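Local coordinates for protein carbohydrate deacetylase Agd3 (Neosartorya fumigata, PDB 6NWZ) that removes acetyl groups from an exopolysaccharide, probably galactosaminogalactan, and is required for biofilm formation by Aspergillus fumigatus, at residues P337-K342 and G437-D442; S387-H392 and F404-F409; E393-A398 and I431-T436. All coordinates share one frame; numbering follows the deposited sequence.

Contact 1: P337-K342 and G437-D442; sequences PLEFKK and GLHNGD
Near the end of a type I turn that runs from Gly437 to Asn440, the imidazole of His439 turns to the carboxylate of Glu339. His439 NE2 donates to Glu339 OE2 over 2.8 Å with an angle of 151° at the hydrogen. The oxygen lies near the imidazole plane, while the carboxylate plane stands at 71° to it. Glu339 is the third residue of a type II turn from Pro337 to Phe340, and its chain folds back at the second torsion, about CB-CG, to bring OE2 up to the ring edge. Its other oxygen, OE1, forms a salt bridge with Arg461, and His439 ND1 is taken by the carbonyl of Ser480, so both ring nitrogens have partners and the rotation of the imidazole is fixed. At the root of the ring, His439 CB lies 3.4 Å from Phe340 O, and His439 O receives a CA-H...O contact from Lys341 CA at 3.5 Å. Asn440 comes next, at the N-cap of helix 441-449, where the loop of the deacetylase domain becomes helix. With CG anti to the backbone N (chi1 -174°), its OD1 receives the backbone NH of Ala443, and its ND2 is held by two carbonyls, those of Ala398 and Gln395. The methylene Lys342 CD packs 3.4 Å from Asn440 ND2. Lys342 continues past this amide to the first turn of the helix, where Asp442 CB points toward it. Lys342 NZ makes a salt bridge with Asp442 OD2 at 2.6 Å, approaching from the anti side and tilted out of the carboxylate plane. That ammonium also donates to the carbonyls of Thr346 and Ala398.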
# COMPACT_ATOMS: atom_id res chain seq x y z
N PRO A 337 -20.86 -11.00 -18.21
CA PRO A 337 -21.02 -10.28 -16.94
C PRO A 337 -19.75 -10.35 -16.12
O PRO A 337 -18.99 -11.31 -16.20
CB PRO A 337 -22.18 -11.02 -16.26
CG PRO A 337 -22.95 -11.62 -17.38
CD PRO A 337 -21.93 -11.98 -18.42
N LEU A 338 -19.51 -9.29 -15.35
CA LEU A 338 -18.36 -9.30 -14.45
C LEU A 338 -18.46 -10.48 -13.49
O LEU A 338 -19.56 -10.92 -13.13
CB LEU A 338 -18.28 -7.98 -13.67
CG LEU A 338 -16.90 -7.46 -13.28
CD1 LEU A 338 -16.14 -6.95 -14.49
CD2 LEU A 338 -17.00 -6.37 -12.23
N GLU A 339 -17.30 -11.01 -13.10
CA GLU A 339 -17.22 -12.16 -12.19
C GLU A 339 -17.87 -13.41 -12.77
O GLU A 339 -18.29 -14.30 -12.03
CB GLU A 339 -17.83 -11.85 -10.82
CG GLU A 339 -17.64 -10.43 -10.29
CD GLU A 339 -16.20 -10.10 -9.99
OE1 GLU A 339 -15.88 -8.89 -9.92
OE2 GLU A 339 -15.38 -11.03 -9.83
N PHE A 340 -17.95 -13.51 -14.10
CA PHE A 340 -18.57 -14.67 -14.72
C PHE A 340 -17.66 -15.89 -14.60
O PHE A 340 -16.52 -15.87 -15.08
CB PHE A 340 -18.89 -14.38 -16.19
CG PHE A 340 -19.17 -15.61 -17.00
CD1 PHE A 340 -20.38 -16.27 -16.89
CD2 PHE A 340 -18.23 -16.10 -17.89
CE1 PHE A 340 -20.64 -17.40 -17.65
CE2 PHE A 340 -18.48 -17.23 -18.65
CZ PHE A 340 -19.69 -17.88 -18.53
N LYS A 341 -18.15 -16.94 -13.96
CA LYS A 341 -17.42 -18.20 -13.82
C LYS A 341 -17.80 -19.11 -14.98
O LYS A 341 -18.95 -19.56 -15.07
CB LYS A 341 -17.73 -18.86 -12.48
CG LYS A 341 -17.17 -20.26 -12.32
CD LYS A 341 -17.39 -20.76 -10.90
CE LYS A 341 -17.21 -22.27 -10.80
NZ LYS A 341 -15.88 -22.72 -11.30
N LYS A 342 -16.84 -19.38 -15.86
CA LYS A 342 -17.13 -20.22 -17.02
C LYS A 342 -17.21 -21.68 -16.60
O LYS A 342 -16.32 -22.17 -15.89
CB LYS A 342 -16.06 -20.05 -18.09
CG LYS A 342 -16.47 -20.63 -19.44
CD LYS A 342 -15.27 -21.02 -20.29
CE LYS A 342 -14.66 -22.32 -19.81
NZ LYS A 342 -13.67 -22.87 -20.78
N GLY A 437 -10.70 -13.77 -16.99
CA GLY A 437 -10.31 -15.16 -16.84
C GLY A 437 -10.03 -15.59 -15.42
O GLY A 437 -9.72 -16.77 -15.20
N LEU A 438 -10.12 -14.69 -14.44
CA LEU A 438 -9.85 -15.04 -13.05
C LEU A 438 -10.91 -15.96 -12.46
O LEU A 438 -10.71 -16.47 -11.36
CB LEU A 438 -9.72 -13.77 -12.21
CG LEU A 438 -8.40 -13.00 -12.34
CD1 LEU A 438 -8.35 -12.14 -13.61
CD2 LEU A 438 -8.15 -12.15 -11.12
N HIS A 439 -12.03 -16.17 -13.15
CA HIS A 439 -13.02 -17.16 -12.74
C HIS A 439 -13.17 -18.27 -13.76
O HIS A 439 -14.04 -19.14 -13.62
CB HIS A 439 -14.38 -16.49 -12.48
CG HIS A 439 -14.35 -15.47 -11.38
ND1 HIS A 439 -14.13 -15.80 -10.06
CD2 HIS A 439 -14.51 -14.13 -11.41
CE1 HIS A 439 -14.16 -14.70 -9.33
NE2 HIS A 439 -14.39 -13.67 -10.12
N ASN A 440 -12.33 -18.27 -14.80
CA ASN A 440 -12.30 -19.33 -15.80
C ASN A 440 -11.24 -20.34 -15.38
O ASN A 440 -10.04 -20.05 -15.48
CB ASN A 440 -12.02 -18.74 -17.17
CG ASN A 440 -12.11 -19.76 -18.28
OD1 ASN A 440 -11.89 -20.95 -18.07
ND2 ASN A 440 -12.44 -19.29 -19.48
N GLY A 441 -11.67 -21.51 -14.92
CA GLY A 441 -10.71 -22.51 -14.49
C GLY A 441 -9.82 -23.00 -15.62
O GLY A 441 -8.62 -23.23 -15.42
N ASP A 442 -10.38 -23.16 -16.82
CA ASP A 442 -9.58 -23.61 -17.96
C ASP A 442 -8.52 -22.58 -18.33
O ASP A 442 -7.44 -22.95 -18.80
CB ASP A 442 -10.48 -23.88 -19.17
CG ASP A 442 -11.58 -24.87 -18.87
OD1 ASP A 442 -11.44 -25.64 -17.90
OD2 ASP A 442 -12.57 -24.90 -19.62

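Contact 2: S387-H392 and F404-F409. With ZN (zinc ion), chain L.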
# COMPACT_ATOMS: atom_id res chain seq x y z
N SER A 387 4.29 -9.83 -18.97
CA SER A 387 3.38 -10.20 -20.05
C SER A 387 1.95 -9.75 -19.76
O SER A 387 1.47 -9.86 -18.63
CB SER A 387 3.39 -11.72 -20.28
OG SER A 387 2.42 -12.09 -21.25
N HIS A 388 1.28 -9.26 -20.80
CA HIS A 388 -0.12 -8.86 -20.74
C HIS A 388 -0.95 -9.67 -21.75
O HIS A 388 -1.96 -9.18 -22.26
CB HIS A 388 -0.25 -7.36 -20.99
CG HIS A 388 -1.57 -6.78 -20.57
ND1 HIS A 388 -2.15 -7.05 -19.36
CD2 HIS A 388 -2.40 -5.92 -21.21
CE1 HIS A 388 -3.30 -6.40 -19.26
NE2 HIS A 388 -3.47 -5.71 -20.37
N THR A 389 -0.52 -10.91 -22.01
CA THR A 389 -1.04 -11.82 -23.04
C THR A 389 -0.72 -11.34 -24.45
O THR A 389 -0.40 -10.16 -24.66
CB THR A 389 -2.55 -12.06 -22.90
OG1 THR A 389 -3.27 -10.87 -23.24
CG2 THR A 389 -2.88 -12.49 -21.49
N PHE A 390 -0.81 -12.24 -25.43
CA PHE A 390 -0.35 -11.93 -26.77
C PHE A 390 -1.32 -11.00 -27.49
O PHE A 390 -0.95 -9.90 -27.91
CB PHE A 390 -0.12 -13.22 -27.56
CG PHE A 390 0.58 -13.02 -28.88
CD1 PHE A 390 1.87 -12.53 -28.92
CD2 PHE A 390 -0.05 -13.34 -30.07
CE1 PHE A 390 2.52 -12.35 -30.14
CE2 PHE A 390 0.59 -13.16 -31.28
CZ PHE A 390 1.88 -12.67 -31.32
N THR A 391 -2.58 -11.42 -27.62
CA THR A 391 -3.56 -10.68 -28.41
C THR A 391 -4.52 -9.86 -27.56
O THR A 391 -5.40 -9.20 -28.13
CB THR A 391 -4.36 -11.65 -29.29
OG1 THR A 391 -5.36 -12.30 -28.51
CG2 THR A 391 -3.44 -12.70 -29.87
N HIS A 392 -4.39 -9.90 -26.24
CA HIS A 392 -5.30 -9.22 -25.32
C HIS A 392 -6.71 -9.79 -25.38
O HIS A 392 -7.69 -9.08 -25.13
CB HIS A 392 -5.31 -7.70 -25.57
CG HIS A 392 -5.93 -6.91 -24.46
ND1 HIS A 392 -7.28 -6.92 -24.21
CD2 HIS A 392 -5.37 -6.10 -23.53
CE1 HIS A 392 -7.54 -6.14 -23.17
NE2 HIS A 392 -6.40 -5.63 -22.74
N PHE A 404 -4.05 -20.83 -23.71
CA PHE A 404 -2.72 -21.43 -23.78
C PHE A 404 -1.85 -20.71 -24.80
O PHE A 404 -0.66 -20.46 -24.55
CB PHE A 404 -2.82 -22.91 -24.11
CG PHE A 404 -1.51 -23.66 -23.98
CD1 PHE A 404 -0.56 -23.61 -25.00
CD2 PHE A 404 -1.23 -24.40 -22.85
CE1 PHE A 404 0.64 -24.29 -24.88
CE2 PHE A 404 -0.04 -25.08 -22.72
CZ PHE A 404 0.90 -25.02 -23.74
N LYS A 405 -2.42 -20.38 -25.96
CA LYS A 405 -1.68 -19.62 -26.95
C LYS A 405 -1.53 -18.16 -26.55
O LYS A 405 -0.52 -17.53 -26.89
CB LYS A 405 -2.37 -19.74 -28.32
CG LYS A 405 -2.35 -21.16 -28.87
CD LYS A 405 -2.79 -21.22 -30.32
CE LYS A 405 -4.30 -21.13 -30.46
NZ LYS A 405 -5.02 -22.30 -29.88
N GLU A 406 -2.49 -17.60 -25.81
CA GLU A 406 -2.36 -16.23 -25.33
C GLU A 406 -1.11 -16.06 -24.48
O GLU A 406 -0.45 -15.02 -24.53
CB GLU A 406 -3.61 -15.83 -24.53
CG GLU A 406 -4.83 -15.56 -25.38
CD GLU A 406 -4.70 -14.30 -26.20
OE1 GLU A 406 -5.07 -14.32 -27.39
OE2 GLU A 406 -4.23 -13.28 -25.64
N ILE A 407 -0.77 -17.07 -23.69
CA ILE A 407 0.40 -17.01 -22.82
C ILE A 407 1.67 -17.41 -23.56
O ILE A 407 2.66 -16.68 -23.56
CB ILE A 407 0.18 -17.90 -21.57
CG1 ILE A 407 -1.08 -17.48 -20.82
CG2 ILE A 407 1.40 -17.86 -20.66
CD1 ILE A 407 -1.03 -16.05 -20.32
N SER A 408 1.65 -18.57 -24.22
CA SER A 408 2.87 -19.11 -24.82
C SER A 408 3.38 -18.23 -25.95
O SER A 408 4.60 -18.04 -26.09
CB SER A 408 2.62 -20.54 -25.30
OG SER A 408 1.38 -20.62 -25.98
N PHE A 409 2.49 -17.70 -26.79
CA PHE A 409 2.93 -16.85 -27.88
C PHE A 409 3.62 -15.60 -27.35
O PHE A 409 4.68 -15.20 -27.86
CB PHE A 409 1.75 -16.46 -28.77
CG PHE A 409 1.44 -17.45 -29.85
CD1 PHE A 409 1.14 -18.77 -29.54
CD2 PHE A 409 1.42 -17.07 -31.18
CE1 PHE A 409 0.84 -19.68 -30.53
CE2 PHE A 409 1.12 -17.98 -32.18
CZ PHE A 409 0.83 -19.28 -31.86
ZN ZN L . -5.16 -4.43 -21.07
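The loop that follows strand 384-387 meets helix 400-417 backbone to backbone where Phe390 N donates to Glu406 O over 2.9 Å, with CA atoms of the two residues 5.0 Å apart. Glu406 then reaches back to the same loop: bent at its second torsion (chi2 -70°), it brings OE2 to Thr391 N at 3.2 Å, met on the syn side but 30° out of the carboxylate plane. OE1 lies by the Thr391 hydroxyl, a pairing modelled too close for its length to be trusted, and also takes the indole NH of Trp351. The Phe390 side chain lays one ring face under Phe409 CB, a CH-pi contact with CB 3.9 Å from the ring centroid. The Phe409 ring itself is tilted at 56° to that of Phe390, and Trp351 meets it edge-to-face. Thr389 CG2 adds a looser apolar touch on Ile407 CD1 at 4.2 Å. CB of His388 and of His392 points away from the helix, and their NE2 atoms bind the zinc ion at 2.2 and 2.4 Å, with Asp256 as a third protein ligand. His392 N makes a weak hydrogen bond to Thr389 OG1 within the loop. The sequence His-Thr-Phe-Thr-His matches the H(S/T)xxH motif of NodB-type polysaccharide deacetylases, whose metal site is likewise an Asp-His-His triad.

Contact 3: E393-A398 and I431-T436; sequences EEQNNA and IPPAIT. With NAG (2-acetamido-2-deoxy-beta-D-glucopyranose), chain B.
Thr436 swings its hydroxyl between its own backbone N and carbonyl carbon (chi1 64°), which brings OG1 in front of the NH of Gln395. Gln395 N donates to Thr436 OG1 over 3.0 Å and nearly straight, at 165°. The same hydroxyl donates to Pro433 O at 2.6 Å, almost in line with that carbonyl, so one oxygen both accepts across the contact and closes the bend of its own segment. Asn396 comes across Thr436 at about a right angle, its OD1 3.2 Å from Thr436 CB and hydrogen-bonded to the NH of Gly437, while its ND2 donates to Thr336. The CG corner of the Pro433 ring meets both the carbonyl of Glu393 and the amide end of Gln395: Pro433 CG is 3.2 Å from Glu393 O, and Gln395 NE2 is 3.6 Å from that CG. Glu394, bent at its second torsion, sends its carboxylate past Ala434 CB, which lies 4.0 Å from OE2, to a zinc ion that it binds together with Asp335. Asn397, three residues on, carries an N-linked glycan whose first sugar C1 is joined to ND2. Around this pair of loops, Gln395 packs on Val403 of helix 400-417 and its OE1 accepts from Trp447 of helix 441-449, while Ile431 and Pro432 rest against strands 252-257 and 454-456.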
# COMPACT_ATOMS: atom_id res chain seq x y z
N GLU A 393 -6.83 -11.08 -25.70
CA GLU A 393 -8.13 -11.73 -25.74
C GLU A 393 -8.71 -11.83 -24.34
O GLU A 393 -8.03 -12.26 -23.40
CB GLU A 393 -8.02 -13.12 -26.36
CG GLU A 393 -9.34 -13.90 -26.37
CD GLU A 393 -9.18 -15.32 -26.89
OE1 GLU A 393 -8.03 -15.74 -27.13
OE2 GLU A 393 -10.20 -16.01 -27.07
N GLU A 394 -9.97 -11.42 -24.19
CA GLU A 394 -10.68 -11.57 -22.93
C GLU A 394 -10.94 -13.05 -22.66
O GLU A 394 -11.35 -13.80 -23.55
CB GLU A 394 -11.99 -10.79 -22.97
CG GLU A 394 -11.93 -9.54 -23.83
CD GLU A 394 -11.93 -8.26 -23.01
OE1 GLU A 394 -12.77 -8.14 -22.10
OE2 GLU A 394 -11.09 -7.37 -23.28
N GLN A 395 -10.70 -13.46 -21.42
CA GLN A 395 -10.65 -14.88 -21.08
C GLN A 395 -11.77 -15.32 -20.15
O GLN A 395 -11.73 -16.45 -19.65
CB GLN A 395 -9.29 -15.21 -20.46
CG GLN A 395 -8.12 -14.74 -21.30
CD GLN A 395 -6.79 -15.02 -20.64
OE1 GLN A 395 -6.73 -15.67 -19.59
NE2 GLN A 395 -5.71 -14.54 -21.25
N ASN A 396 -12.77 -14.47 -19.90
CA ASN A 396 -13.86 -14.85 -19.01
C ASN A 396 -14.61 -16.07 -19.52
O ASN A 396 -15.11 -16.88 -18.73
CB ASN A 396 -14.82 -13.68 -18.82
CG ASN A 396 -14.33 -12.70 -17.78
OD1 ASN A 396 -13.23 -12.84 -17.24
ND2 ASN A 396 -15.15 -11.69 -17.48
N ASN A 397 -14.72 -16.22 -20.85
CA ASN A 397 -15.46 -17.31 -21.48
C ASN A 397 -14.61 -18.01 -22.54
O ASN A 397 -15.15 -18.75 -23.37
CB ASN A 397 -16.76 -16.78 -22.09
CG ASN A 397 -17.78 -17.87 -22.37
OD1 ASN A 397 -17.67 -19.00 -21.89
ND2 ASN A 397 -18.79 -17.53 -23.16
N ALA A 398 -13.30 -17.78 -22.53
CA ALA A 398 -12.42 -18.36 -23.53
C ALA A 398 -12.11 -19.82 -23.20
O ALA A 398 -12.38 -20.31 -22.10
CB ALA A 398 -11.12 -17.56 -23.64
N ILE A 431 -0.15 -9.73 -16.17
CA ILE A 431 -1.27 -8.82 -15.95
C ILE A 431 -2.42 -9.32 -16.81
O ILE A 431 -2.41 -9.10 -18.03
CB ILE A 431 -0.90 -7.37 -16.30
CG1 ILE A 431 0.37 -6.94 -15.55
CG2 ILE A 431 -2.07 -6.44 -16.01
CD1 ILE A 431 0.78 -5.50 -15.79
N PRO A 432 -3.40 -10.02 -16.25
CA PRO A 432 -4.46 -10.62 -17.07
C PRO A 432 -5.20 -9.56 -17.87
O PRO A 432 -5.43 -8.45 -17.38
CB PRO A 432 -5.38 -11.30 -16.04
CG PRO A 432 -5.01 -10.69 -14.72
CD PRO A 432 -3.56 -10.33 -14.82
N PRO A 433 -5.58 -9.88 -19.11
CA PRO A 433 -6.10 -8.84 -20.02
C PRO A 433 -7.45 -8.32 -19.54
O PRO A 433 -8.42 -9.07 -19.48
CB PRO A 433 -6.20 -9.56 -21.36
CG PRO A 433 -6.41 -11.01 -20.99
CD PRO A 433 -5.67 -11.23 -19.70
N ALA A 434 -7.49 -7.03 -19.19
CA ALA A 434 -8.68 -6.41 -18.61
C ALA A 434 -9.14 -7.14 -17.35
O ALA A 434 -10.32 -7.13 -17.02
CB ALA A 434 -9.83 -6.33 -19.62
N ILE A 435 -8.19 -7.77 -16.65
CA ILE A 435 -8.45 -8.57 -15.46
C ILE A 435 -9.57 -9.56 -15.74
O ILE A 435 -10.60 -9.57 -15.06
CB ILE A 435 -8.77 -7.67 -14.25
CG1 ILE A 435 -7.80 -6.50 -14.19
CG2 ILE A 435 -8.65 -8.45 -12.95
CD1 ILE A 435 -6.35 -6.93 -14.04
N THR A 436 -9.38 -10.40 -16.76
CA THR A 436 -10.38 -11.39 -17.16
C THR A 436 -9.80 -12.79 -17.06
O THR A 436 -8.59 -12.99 -17.05
CB THR A 436 -10.90 -11.13 -18.59
OG1 THR A 436 -9.84 -11.28 -19.54
CG2 THR A 436 -11.48 -9.73 -18.71
C1 NAG B . -19.85 -18.43 -23.54
C2 NAG B . -21.09 -17.60 -23.90
C3 NAG B . -22.20 -18.50 -24.45
C4 NAG B . -21.68 -19.35 -25.60
C5 NAG B . -20.46 -20.13 -25.13
C6 NAG B . -19.82 -20.96 -26.22
C7 NAG B . -21.21 -15.59 -22.50
C8 NAG B . -21.80 -14.97 -21.27
N2 NAG B . -21.57 -16.85 -22.75
O3 NAG B . -23.29 -17.70 -24.88
O4 NAG B . -22.69 -20.25 -26.03
O5 NAG B . -19.45 -19.22 -24.66
O6 NAG B . -19.61 -20.20 -27.40
O7 NAG B . -20.45 -14.97 -23.24

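From the N terminus, the chain enters at 337-342, in the long loop after helix 317-321, and contact 1 closes when it returns at 437-442. Contacts 2 and 3 are both nested inside that loop. Contact 2 folds the end of strand 384-387 and its zinc-binding loop back onto helix 400-417; contact 3 starts at 393-398, before that helix, and closes at 431-436, so the two cross. Contact 3 touches both others: Ile431 N probably hydrogen-bonds to Ser387 O, and Asn397 packs against Lys342, whereas contacts 1 and 2 do not touch. Together they tie strand 384-387, helix 400-417, the start of helix 441-449 and the loop after helix 317-321 within the deacetylase domain.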